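Local coordinates for protein K7 (Vaccinia virus WR, PDB 3JRV), which binds the human DEAD-box RNA helicase DDX3 and, as a Bcl-2-like virulence factor, blocks host IRF3 and NF-kappa-B activation during infection, at residues F14-I20 against S49-Y54; I20-I26 against L140-E145; Y33-N38 against C105-E110. One frame throughout, in Å; residues are numbered along the deposited sequence.

Interaction 1: residues F14-I20 against S49-Y54; sequences FVDDDKI and SCGRLY
Val-15, Asp-17 and Asp-18 hold the start of helix 52-58 through three hydrogen bonds. Gly-51, the N-cap residue, gives its N-H to Val-15 O (2.8 Å) in the plane of that carbonyl. Asp-17 O accepts from Leu-53 N at 3.1 Å, the donor tilted somewhat from the carbonyl plane. The carboxylate of Asp-18 supplies the straightest bond: OD1 takes the N-H of Arg-52 on its anti side at 2.9 Å, with an angle of 178° at the hydrogen. The N-H groups of Arg-52 and Leu-53 thus find acceptors in the loop 14-20, and the negative carboxylate probably suits the positive end of the helix dipole. The two backbones come close at Gly-51, whose CA makes a CA-H...O contact with Asp-17 O (3.5 Å) and lies near Asp-18 OD1. Water adds further links: one molecule accepts from Tyr-54 N (2.9 Å) and bonds to Asp-17 O, joining loop to helix, and a second lies between Asp-16 OD1 and Ser-49 O.

Apolar contacts flank this polar seam. The type I turn from Phe-14 to Asp-17 lays Val-15 CA over one face of the Tyr-54 ring, a CH-pi contact 3.8 Å from the centroid, while Val-15 CG2 rests against CE2 of the same ring. With CG anti to its backbone N (chi1 176°), Leu-53 reaches to the loop; its CD1 meets Ile-20 CG2 at 3.7 Å and its CD2 lies near Lys-19 O.

Helix 26-42 packs against the contact: Leu-29 touches Phe-14, Ile-20 and Leu-53, Glu-32 accepts from Phe-14 N and is hydrogen-bonded to Tyr-54 OH, and Trp-36 and Tyr-33 meet the Tyr-54 ring edge-to-face. Helix 134-148 adds Leu-144 and Leu-148, tying the loop to three helices.

Interaction 2: residues I20-I26 against L140-E145; sequences ICSRDSI and LILFLE
Leu-140 and Ile-26 meet by their methyl groups, CD2 of the leucine lying 3.7 Å from CG2 of the isoleucine, at the point where the loop passes into helix 26-42. One residue on, Ile-141 makes the broadest contribution. Its CB packs against Ile-26 CD1 at 3.8 Å, and with CG1 anti to the backbone N (chi1 -169°) and the chain extended, CD1 reaches across to the loop backbone, 3.5 Å from both Ser-22 C and Arg-23 N. The methyl thus sits against the peptide link just ahead of the 3-10 turn 23-25. The Arg-23 side chain leads off along helix 134-148, to a salt bridge with Asp-134 and a hydrogen bond to Asn-138. A helical turn beyond Leu-140, Leu-144 offers CD1 to Ile-20 CG2 at 3.9 Å and is also touched by Leu-53 of helix 52-58. Glu-145 ends the contact with its aliphatic CG beside Ile-20 O (3.5 Å), while OE2 lies 3.4 Å from Cys-21 CA.

With no hydrogen bond between the segments, the contact rests on shape and on the burial of apolar branches, methyl against methyl and methyl against peptide.

Interaction 3: residues Y33-N38 against C105-E110; sequences YITWRN and CAKITE
Arg-37 is bent at chi2 (-66°) and chi3 (-59°), which brings its guanidinium alongside Ala-106 and up to Glu-110, whose own chain stands extended with CG anti to the backbone N. The two residues lie on helices 26-42 and 95-114 of the Bcl-2-like helical bundle, at a buried contact where the segments cross at -34° with axes 7.6 Å apart.

The small Ala-106 is consistent with that separation; its CB lies 3.6 Å from Arg-37 NH1. Separately, Ile-34 extends CD1 to 3.7 Å from Cys-105 CB. Thr-109 serves both neighbours: its hydroxyl donates to Ile-34 O (2.8 Å), and its own carbonyl accepts from Asn-38 ND2 at 3.0 Å. That amide also donates to Ile-117 O, and OD1 is hydrogen-bonded to Tyr-7.

The guanidinium is gripped at its edge. NH1 donates to Tyr-33 OH and NH2 to Glu-110, while Asp-61 adds a second carboxylate at NH2. NE donates to a water that in turn donates to Arg-37 O and Glu-110 OE2, tying the two side chains together a second time. Such partners should fix the group's rotation and balance its charge. Aromatic packing from the bound peptide reaches Ile-34, Thr-35, Asn-38 and Thr-109, making the pair part of the peptide-binding surface. In the salt bridge, Arg-37 NH2 meets Glu-110 OE2 at 3.0 Å, in the guanidinium plane but from above the carboxylate plane.

Overall arrangement
Interaction 3 is the buried core contact, near the centre of the chain and beside the bound peptide; interactions 1 and 2 are partly buried and lie farther out. These two share Ile-20 and touch through Leu-53 and Leu-144, so one loop is held by helix 52-58 and by helix 134-148. Interaction 1 meets interaction 3 where Tyr-54 and Val-15 pack on Trp-36, whereas interactions 2 and 3 stay about 8 Å apart at their nearest atoms. Chemistry follows place: backbone amides and a carboxylate at the helix start in interaction 1, apolar branches in interaction 2, and a salt bridge with side-chain-to-carbonyl bonds in interaction 3.

Interaction 1: residues F14-I20 against S49-Y54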
loop_
_atom_site.group_PDB
_atom_site.type_symbol
_atom_site.label_atom_id
_atom_site.label_comp_id
_atom_site.label_asym_id
_atom_site.label_seq_id
_atom_site.Cartn_x
_atom_site.Cartn_y
_atom_site.Cartn_z
ATOM N N PHE A 14 -2.220 2.534 -12.597
ATOM C CA PHE A 14 -2.756 1.180 -12.488
ATOM C C PHE A 14 -4.198 1.105 -12.009
ATOM O O PHE A 14 -4.763 -0.007 -11.871
ATOM C CB PHE A 14 -1.902 0.352 -11.521
ATOM C CG PHE A 14 -0.465 0.176 -11.962
ATOM C CD1 PHE A 14 -0.084 -0.939 -12.702
ATOM C CD2 PHE A 14 0.508 1.099 -11.582
ATOM C CE1 PHE A 14 1.274 -1.128 -13.060
ATOM C CE2 PHE A 14 1.840 0.940 -11.948
ATOM C CZ PHE A 14 2.220 -0.147 -12.714
ATOM N N VAL A 15 -4.797 2.265 -11.720
ATOM C CA VAL A 15 -6.091 2.323 -11.031
ATOM C C VAL A 15 -7.220 1.548 -11.698
ATOM O O VAL A 15 -8.058 0.995 -10.974
ATOM C CB VAL A 15 -6.504 3.781 -10.759
ATOM C CG1 VAL A 15 -6.765 4.558 -12.073
ATOM C CG2 VAL A 15 -7.761 3.857 -9.875
ATOM N N ASP A 16 -7.230 1.470 -13.043
ATOM C CA ASP A 16 -8.262 0.753 -13.755
ATOM C C ASP A 16 -7.837 -0.622 -14.310
ATOM O O ASP A 16 -8.628 -1.293 -15.001
ATOM C CB ASP A 16 -8.852 1.636 -14.863
ATOM C CG ASP A 16 -9.702 2.735 -14.286
ATOM O OD1 ASP A 16 -10.535 2.423 -13.403
ATOM O OD2 ASP A 16 -9.535 3.897 -14.705
ATOM N N ASP A 17 -6.630 -1.059 -13.946
ATOM C CA ASP A 17 -6.091 -2.319 -14.521
ATOM C C ASP A 17 -6.748 -3.531 -13.832
ATOM O O ASP A 17 -7.056 -3.503 -12.626
ATOM C CB ASP A 17 -4.576 -2.405 -14.316
ATOM C CG ASP A 17 -3.791 -1.389 -15.124
ATOM O OD1 ASP A 17 -4.381 -0.595 -15.895
ATOM O OD2 ASP A 17 -2.556 -1.406 -15.004
ATOM N N ASP A 18 -6.977 -4.587 -14.603
ATOM C CA ASP A 18 -7.500 -5.845 -14.103
ATOM C C ASP A 18 -6.414 -6.898 -14.039
ATOM O O ASP A 18 -6.691 -7.988 -13.576
ATOM C CB ASP A 18 -8.604 -6.385 -15.007
ATOM C CG ASP A 18 -9.931 -5.628 -14.841
ATOM O OD1 ASP A 18 -10.042 -4.788 -13.905
ATOM O OD2 ASP A 18 -10.856 -5.802 -15.682
ATOM N N LYS A 19 -5.209 -6.562 -14.479
ATOM C CA LYS A 19 -4.107 -7.549 -14.616
ATOM C C LYS A 19 -2.805 -6.878 -14.230
ATOM O O LYS A 19 -2.654 -5.664 -14.419
ATOM C CB LYS A 19 -3.945 -7.945 -16.140
ATOM C CG LYS A 19 -5.130 -8.537 -16.889
ATOM C CD LYS A 19 -5.473 -9.902 -16.376
ATOM C CE LYS A 19 -6.651 -10.509 -17.146
ATOM N NZ LYS A 19 -6.697 -11.945 -16.760
ATOM N N ILE A 20 -1.801 -7.656 -13.809
ATOM C CA ILE A 20 -0.404 -7.211 -13.872
ATOM C C ILE A 20 0.457 -8.413 -14.217
ATOM O O ILE A 20 0.377 -9.462 -13.565
ATOM C CB ILE A 20 0.113 -6.584 -12.553
ATOM C CG1 ILE A 20 1.569 -6.134 -12.696
ATOM C CG2 ILE A 20 -0.069 -7.552 -11.336
ATOM C CD1 ILE A 20 1.949 -5.025 -11.762
ATOM N N SER A 49 -14.222 3.167 -8.061
ATOM C CA SER A 49 -13.851 3.344 -9.460
ATOM C C SER A 49 -12.406 2.894 -9.635
ATOM O O SER A 49 -11.465 3.710 -9.773
ATOM C CB SER A 49 -14.043 4.801 -9.889
ATOM O OG SER A 49 -15.425 5.153 -9.905
ATOM N N CYS A 50 -12.223 1.577 -9.548
ATOM C CA CYS A 50 -10.902 0.994 -9.710
ATOM C C CYS A 50 -11.076 -0.425 -10.233
ATOM O O CYS A 50 -12.193 -0.964 -10.256
ATOM C CB CYS A 50 -10.109 1.004 -8.387
ATOM S SG CYS A 50 -10.789 -0.005 -7.108
ATOM N N GLY A 51 -9.980 -0.992 -10.731
ATOM C CA GLY A 51 -10.098 -2.288 -11.379
ATOM C C GLY A 51 -9.840 -3.458 -10.437
ATOM O O GLY A 51 -9.647 -3.274 -9.221
ATOM N N ARG A 52 -9.791 -4.657 -11.016
ATOM C CA ARG A 52 -9.609 -5.882 -10.224
ATOM C C ARG A 52 -8.267 -5.922 -9.513
ATOM O O ARG A 52 -8.163 -6.559 -8.470
ATOM C CB ARG A 52 -9.844 -7.165 -11.066
ATOM C CG ARG A 52 -11.299 -7.315 -11.557
ATOM C CD ARG A 52 -11.532 -8.618 -12.356
ATOM N NE ARG A 52 -11.511 -9.749 -11.425
ATOM C CZ ARG A 52 -10.945 -10.939 -11.647
ATOM N NH1 ARG A 52 -10.338 -11.204 -12.793
ATOM N NH2 ARG A 52 -10.976 -11.878 -10.707
ATOM N N LEU A 53 -7.227 -5.294 -10.087
ATOM C CA LEU A 53 -5.894 -5.307 -9.478
ATOM C C LEU A 53 -5.903 -4.548 -8.139
ATOM O O LEU A 53 -5.513 -5.081 -7.088
ATOM C CB LEU A 53 -4.870 -4.728 -10.448
ATOM C CG LEU A 53 -3.427 -4.581 -9.958
ATOM C CD1 LEU A 53 -2.885 -5.944 -9.493
ATOM C CD2 LEU A 53 -2.587 -3.938 -11.064
ATOM N N TYR A 54 -6.371 -3.305 -8.168
ATOM C CA TYR A 54 -6.538 -2.541 -6.910
ATOM C C TYR A 54 -7.462 -3.251 -5.941
ATOM O O TYR A 54 -7.172 -3.289 -4.748
ATOM C CB TYR A 54 -7.081 -1.140 -7.202
ATOM C CG TYR A 54 -6.021 -0.092 -7.395
ATOM C CD1 TYR A 54 -4.811 -0.364 -8.020
ATOM C CD2 TYR A 54 -6.305 1.244 -7.077
ATOM C CE1 TYR A 54 -3.876 0.656 -8.301
ATOM C CE2 TYR A 54 -5.370 2.237 -7.291
ATOM C CZ TYR A 54 -4.154 1.956 -7.867
ATOM O OH TYR A 54 -3.330 3.021 -8.120
HETATM O O HOH W 1 -6.904 -1.780 -10.568
HETATM O O HOH W 2 -10.817 5.155 -12.148
#

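Interaction 2: residues I20-I26 against L140-E145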
loop_
_atom_site.group_PDB
_atom_site.type_symbol
_atom_site.label_atom_id
_atom_site.label_comp_id
_atom_site.label_asym_id
_atom_site.label_seq_id
_atom_site.Cartn_x
_atom_site.Cartn_y
_atom_site.Cartn_z
ATOM N N ILE A 20 -1.801 -7.656 -13.809
ATOM C CA ILE A 20 -0.404 -7.211 -13.872
ATOM C C ILE A 20 0.457 -8.413 -14.217
ATOM O O ILE A 20 0.377 -9.462 -13.565
ATOM C CB ILE A 20 0.113 -6.584 -12.553
ATOM C CG1 ILE A 20 1.569 -6.134 -12.696
ATOM C CG2 ILE A 20 -0.069 -7.552 -11.336
ATOM C CD1 ILE A 20 1.949 -5.025 -11.762
ATOM N N CYS A 21 1.321 -8.230 -15.194
ATOM C CA CYS A 21 2.163 -9.359 -15.592
ATOM C C CYS A 21 3.582 -8.956 -15.933
ATOM O O CYS A 21 4.247 -9.621 -16.753
ATOM C CB CYS A 21 1.529 -10.085 -16.772
ATOM S SG CYS A 21 1.444 -8.967 -18.153
ATOM N N SER A 22 4.088 -7.970 -15.196
ATOM C CA SER A 22 5.492 -7.539 -15.303
ATOM C C SER A 22 6.011 -7.353 -13.913
ATOM O O SER A 22 5.486 -6.517 -13.164
ATOM C CB SER A 22 5.663 -6.211 -16.039
ATOM O OG SER A 22 5.245 -6.350 -17.375
ATOM N N ARG A 23 7.030 -8.122 -13.539
ATOM C CA ARG A 23 7.559 -7.948 -12.189
ATOM C C ARG A 23 8.228 -6.591 -12.012
ATOM O O ARG A 23 8.268 -6.067 -10.885
ATOM C CB ARG A 23 8.465 -9.139 -11.764
ATOM C CG ARG A 23 9.806 -9.134 -12.399
ATOM C CD ARG A 23 10.557 -10.430 -12.060
ATOM N NE ARG A 23 10.858 -10.562 -10.634
ATOM C CZ ARG A 23 11.753 -9.825 -9.974
ATOM N NH1 ARG A 23 12.417 -8.864 -10.609
ATOM N NH2 ARG A 23 11.975 -10.030 -8.669
ATOM N N ASP A 24 8.661 -5.968 -13.111
ATOM C CA ASP A 24 9.350 -4.693 -13.005
ATOM C C ASP A 24 8.372 -3.547 -12.736
ATOM O O ASP A 24 8.800 -2.403 -12.569
ATOM C CB ASP A 24 10.197 -4.394 -14.252
ATOM C CG ASP A 24 11.492 -5.237 -14.305
ATOM O OD1 ASP A 24 11.934 -5.849 -13.283
ATOM O OD2 ASP A 24 12.036 -5.331 -15.433
ATOM N N SER A 25 7.079 -3.856 -12.692
ATOM C CA SER A 25 6.055 -2.853 -12.373
ATOM C C SER A 25 5.540 -2.955 -10.943
ATOM O O SER A 25 4.746 -2.135 -10.519
ATOM C CB SER A 25 4.879 -2.951 -13.351
ATOM O OG SER A 25 5.309 -2.513 -14.627
ATOM N N ILE A 26 5.994 -3.968 -10.209
ATOM C CA ILE A 26 5.410 -4.272 -8.916
ATOM C C ILE A 26 5.675 -3.170 -7.885
ATOM O O ILE A 26 4.746 -2.768 -7.168
ATOM C CB ILE A 26 5.873 -5.666 -8.392
ATOM C CG1 ILE A 26 5.163 -6.773 -9.162
ATOM C CG2 ILE A 26 5.598 -5.818 -6.886
ATOM C CD1 ILE A 26 3.676 -6.999 -8.798
ATOM N N LEU A 140 4.431 -11.609 -4.469
ATOM C CA LEU A 140 3.284 -10.763 -4.784
ATOM C C LEU A 140 2.787 -10.982 -6.214
ATOM O O LEU A 140 1.597 -11.201 -6.441
ATOM C CB LEU A 140 3.603 -9.294 -4.527
ATOM C CG LEU A 140 2.427 -8.355 -4.834
ATOM C CD1 LEU A 140 1.176 -8.743 -4.041
ATOM C CD2 LEU A 140 2.848 -6.905 -4.600
ATOM N N ILE A 141 3.692 -10.969 -7.182
ATOM C CA ILE A 141 3.197 -11.061 -8.572
ATOM C C ILE A 141 2.616 -12.443 -8.874
ATOM O O ILE A 141 1.623 -12.543 -9.570
ATOM C CB ILE A 141 4.236 -10.668 -9.622
ATOM C CG1 ILE A 141 3.535 -10.533 -10.976
ATOM C CG2 ILE A 141 5.385 -11.672 -9.682
ATOM C CD1 ILE A 141 4.404 -9.771 -11.978
ATOM N N LEU A 142 3.191 -13.500 -8.289
ATOM C CA LEU A 142 2.636 -14.841 -8.529
ATOM C C LEU A 142 1.236 -14.940 -7.916
ATOM O O LEU A 142 0.337 -15.543 -8.479
ATOM C CB LEU A 142 3.561 -15.928 -7.933
ATOM C CG LEU A 142 4.900 -15.965 -8.670
ATOM C CD1 LEU A 142 5.886 -16.900 -8.010
ATOM C CD2 LEU A 142 4.753 -16.200 -10.200
ATOM N N PHE A 143 1.076 -14.356 -6.723
ATOM C CA PHE A 143 -0.216 -14.369 -6.073
ATOM C C PHE A 143 -1.253 -13.609 -6.917
ATOM O O PHE A 143 -2.377 -14.077 -7.107
ATOM C CB PHE A 143 -0.110 -13.769 -4.668
ATOM C CG PHE A 143 -1.432 -13.614 -3.999
ATOM C CD1 PHE A 143 -2.007 -14.665 -3.266
ATOM C CD2 PHE A 143 -2.102 -12.390 -4.068
ATOM C CE1 PHE A 143 -3.252 -14.520 -2.627
ATOM C CE2 PHE A 143 -3.369 -12.236 -3.425
ATOM C CZ PHE A 143 -3.940 -13.304 -2.723
ATOM N N LEU A 144 -0.878 -12.398 -7.350
ATOM C CA LEU A 144 -1.817 -11.600 -8.114
ATOM C C LEU A 144 -2.159 -12.274 -9.447
ATOM O O LEU A 144 -3.329 -12.286 -9.826
ATOM C CB LEU A 144 -1.255 -10.201 -8.363
ATOM C CG LEU A 144 -1.081 -9.378 -7.079
ATOM C CD1 LEU A 144 -0.314 -8.086 -7.436
ATOM C CD2 LEU A 144 -2.458 -9.045 -6.493
ATOM N N GLU A 145 -1.170 -12.859 -10.138
ATOM C CA GLU A 145 -1.473 -13.557 -11.403
ATOM C C GLU A 145 -2.440 -14.712 -11.183
ATOM O O GLU A 145 -3.398 -14.915 -11.924
ATOM C CB GLU A 145 -0.169 -14.014 -12.082
ATOM C CG GLU A 145 0.649 -12.798 -12.609
ATOM C CD GLU A 145 2.033 -13.130 -13.126
ATOM O OE1 GLU A 145 2.690 -14.068 -12.615
ATOM O OE2 GLU A 145 2.513 -12.352 -13.980
#

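Interaction 3: residues Y33-N38 against C105-E110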
loop_
_atom_site.group_PDB
_atom_site.type_symbol
_atom_site.label_atom_id
_atom_site.label_comp_id
_atom_site.label_asym_id
_atom_site.label_seq_id
_atom_site.Cartn_x
_atom_site.Cartn_y
_atom_site.Cartn_z
ATOM N N TYR A 33 -0.491 2.594 -5.263
ATOM C CA TYR A 33 -1.674 2.120 -4.588
ATOM C C TYR A 33 -1.695 2.709 -3.152
ATOM O O TYR A 33 -2.774 3.132 -2.664
ATOM C CB TYR A 33 -1.660 0.581 -4.580
ATOM C CG TYR A 33 -2.657 0.015 -3.600
ATOM C CD1 TYR A 33 -4.026 0.104 -3.832
ATOM C CD2 TYR A 33 -2.214 -0.533 -2.390
ATOM C CE1 TYR A 33 -4.986 -0.337 -2.856
ATOM C CE2 TYR A 33 -3.096 -1.016 -1.452
ATOM C CZ TYR A 33 -4.492 -0.874 -1.645
ATOM O OH TYR A 33 -5.411 -1.340 -0.721
ATOM N N ILE A 34 -0.559 2.664 -2.445
ATOM C CA ILE A 34 -0.542 3.203 -1.081
ATOM C C ILE A 34 -0.855 4.714 -1.108
ATOM O O ILE A 34 -1.629 5.231 -0.261
ATOM C CB ILE A 34 0.832 2.920 -0.405
ATOM C CG1 ILE A 34 0.999 1.390 -0.199
ATOM C CG2 ILE A 34 0.963 3.752 0.900
ATOM C CD1 ILE A 34 -0.131 0.729 0.614
ATOM N N THR A 35 -0.336 5.415 -2.109
ATOM C CA THR A 35 -0.737 6.834 -2.263
ATOM C C THR A 35 -2.237 6.990 -2.565
ATOM O O THR A 35 -2.949 7.805 -1.968
ATOM C CB THR A 35 0.055 7.480 -3.382
ATOM O OG1 THR A 35 1.430 7.523 -2.998
ATOM C CG2 THR A 35 -0.508 8.892 -3.689
ATOM N N TRP A 36 -2.763 6.143 -3.442
ATOM C CA TRP A 36 -4.161 6.219 -3.816
ATOM C C TRP A 36 -5.092 6.063 -2.590
ATOM O O TRP A 36 -6.127 6.726 -2.514
ATOM C CB TRP A 36 -4.445 5.146 -4.886
ATOM C CG TRP A 36 -5.878 5.159 -5.369
ATOM C CD1 TRP A 36 -6.413 5.960 -6.377
ATOM C CD2 TRP A 36 -6.929 4.270 -4.976
ATOM N NE1 TRP A 36 -7.737 5.640 -6.586
ATOM C CE2 TRP A 36 -8.079 4.600 -5.751
ATOM C CE3 TRP A 36 -7.003 3.190 -4.066
ATOM C CZ2 TRP A 36 -9.293 3.898 -5.628
ATOM C CZ3 TRP A 36 -8.221 2.497 -3.933
ATOM C CH2 TRP A 36 -9.348 2.851 -4.718
ATOM N N ARG A 37 -4.768 5.170 -1.643
ATOM C CA ARG A 37 -5.668 4.978 -0.482
ATOM C C ARG A 37 -5.758 6.281 0.353
ATOM O O ARG A 37 -6.728 6.465 1.071
ATOM C CB ARG A 37 -5.153 3.824 0.415
ATOM C CG ARG A 37 -5.320 2.442 -0.323
ATOM C CD ARG A 37 -6.809 2.079 -0.552
ATOM N NE ARG A 37 -7.564 1.997 0.709
ATOM C CZ ARG A 37 -7.660 0.912 1.492
ATOM N NH1 ARG A 37 -6.987 -0.207 1.212
ATOM N NH2 ARG A 37 -8.360 0.973 2.632
ATOM N N ASN A 38 -4.744 7.139 0.281
ATOM C CA ASN A 38 -4.818 8.502 0.907
ATOM C C ASN A 38 -5.580 9.466 -0.002
ATOM O O ASN A 38 -6.523 10.158 0.420
ATOM C CB ASN A 38 -3.393 9.020 1.137
ATOM C CG ASN A 38 -3.381 10.413 1.725
ATOM O OD1 ASN A 38 -3.254 11.405 0.985
ATOM N ND2 ASN A 38 -3.500 10.505 3.031
ATOM N N CYS A 105 0.202 -0.480 5.625
ATOM C CA CYS A 105 0.569 0.779 4.976
ATOM C C CYS A 105 -0.690 1.447 4.416
ATOM O O CYS A 105 -0.830 2.681 4.532
ATOM C CB CYS A 105 1.589 0.554 3.867
ATOM S SG CYS A 105 3.209 0.162 4.504
ATOM N N ALA A 106 -1.577 0.667 3.792
ATOM C CA ALA A 106 -2.820 1.243 3.227
ATOM C C ALA A 106 -3.684 1.804 4.356
ATOM O O ALA A 106 -4.309 2.868 4.203
ATOM C CB ALA A 106 -3.605 0.188 2.463
ATOM N N LYS A 107 -3.796 1.065 5.461
ATOM C CA LYS A 107 -4.599 1.569 6.591
ATOM C C LYS A 107 -4.033 2.877 7.096
ATOM O O LYS A 107 -4.819 3.768 7.495
ATOM C CB LYS A 107 -4.725 0.528 7.713
ATOM C CG LYS A 107 -5.636 -0.621 7.292
ATOM C CD LYS A 107 -7.128 -0.313 7.420
ATOM C CE LYS A 107 -7.720 -0.923 8.691
ATOM N NZ LYS A 107 -9.108 -1.444 8.454
ATOM N N ILE A 108 -2.711 2.991 7.158
ATOM C CA ILE A 108 -2.088 4.199 7.702
ATOM C C ILE A 108 -2.390 5.383 6.756
ATOM O O ILE A 108 -2.812 6.439 7.213
ATOM C CB ILE A 108 -0.580 4.046 7.834
ATOM C CG1 ILE A 108 -0.273 3.052 8.972
ATOM C CG2 ILE A 108 0.098 5.404 8.079
ATOM C CD1 ILE A 108 1.139 2.527 8.901
ATOM N N THR A 109 -2.127 5.232 5.455
ATOM C CA THR A 109 -2.335 6.388 4.574
ATOM C C THR A 109 -3.828 6.726 4.413
ATOM O O THR A 109 -4.184 7.906 4.271
ATOM C CB THR A 109 -1.653 6.224 3.215
ATOM O OG1 THR A 109 -2.307 5.181 2.477
ATOM C CG2 THR A 109 -0.171 5.910 3.438
ATOM N N GLU A 110 -4.720 5.740 4.471
ATOM C CA GLU A 110 -6.166 5.997 4.508
ATOM C C GLU A 110 -6.526 6.772 5.785
ATOM O O GLU A 110 -7.277 7.760 5.737
ATOM C CB GLU A 110 -6.924 4.674 4.528
ATOM C CG GLU A 110 -8.394 4.869 4.749
ATOM C CD GLU A 110 -9.148 3.579 4.665
ATOM O OE1 GLU A 110 -9.082 2.802 5.636
ATOM O OE2 GLU A 110 -9.808 3.360 3.628
HETATM O O HOH W 3 -8.783 4.520 1.217
#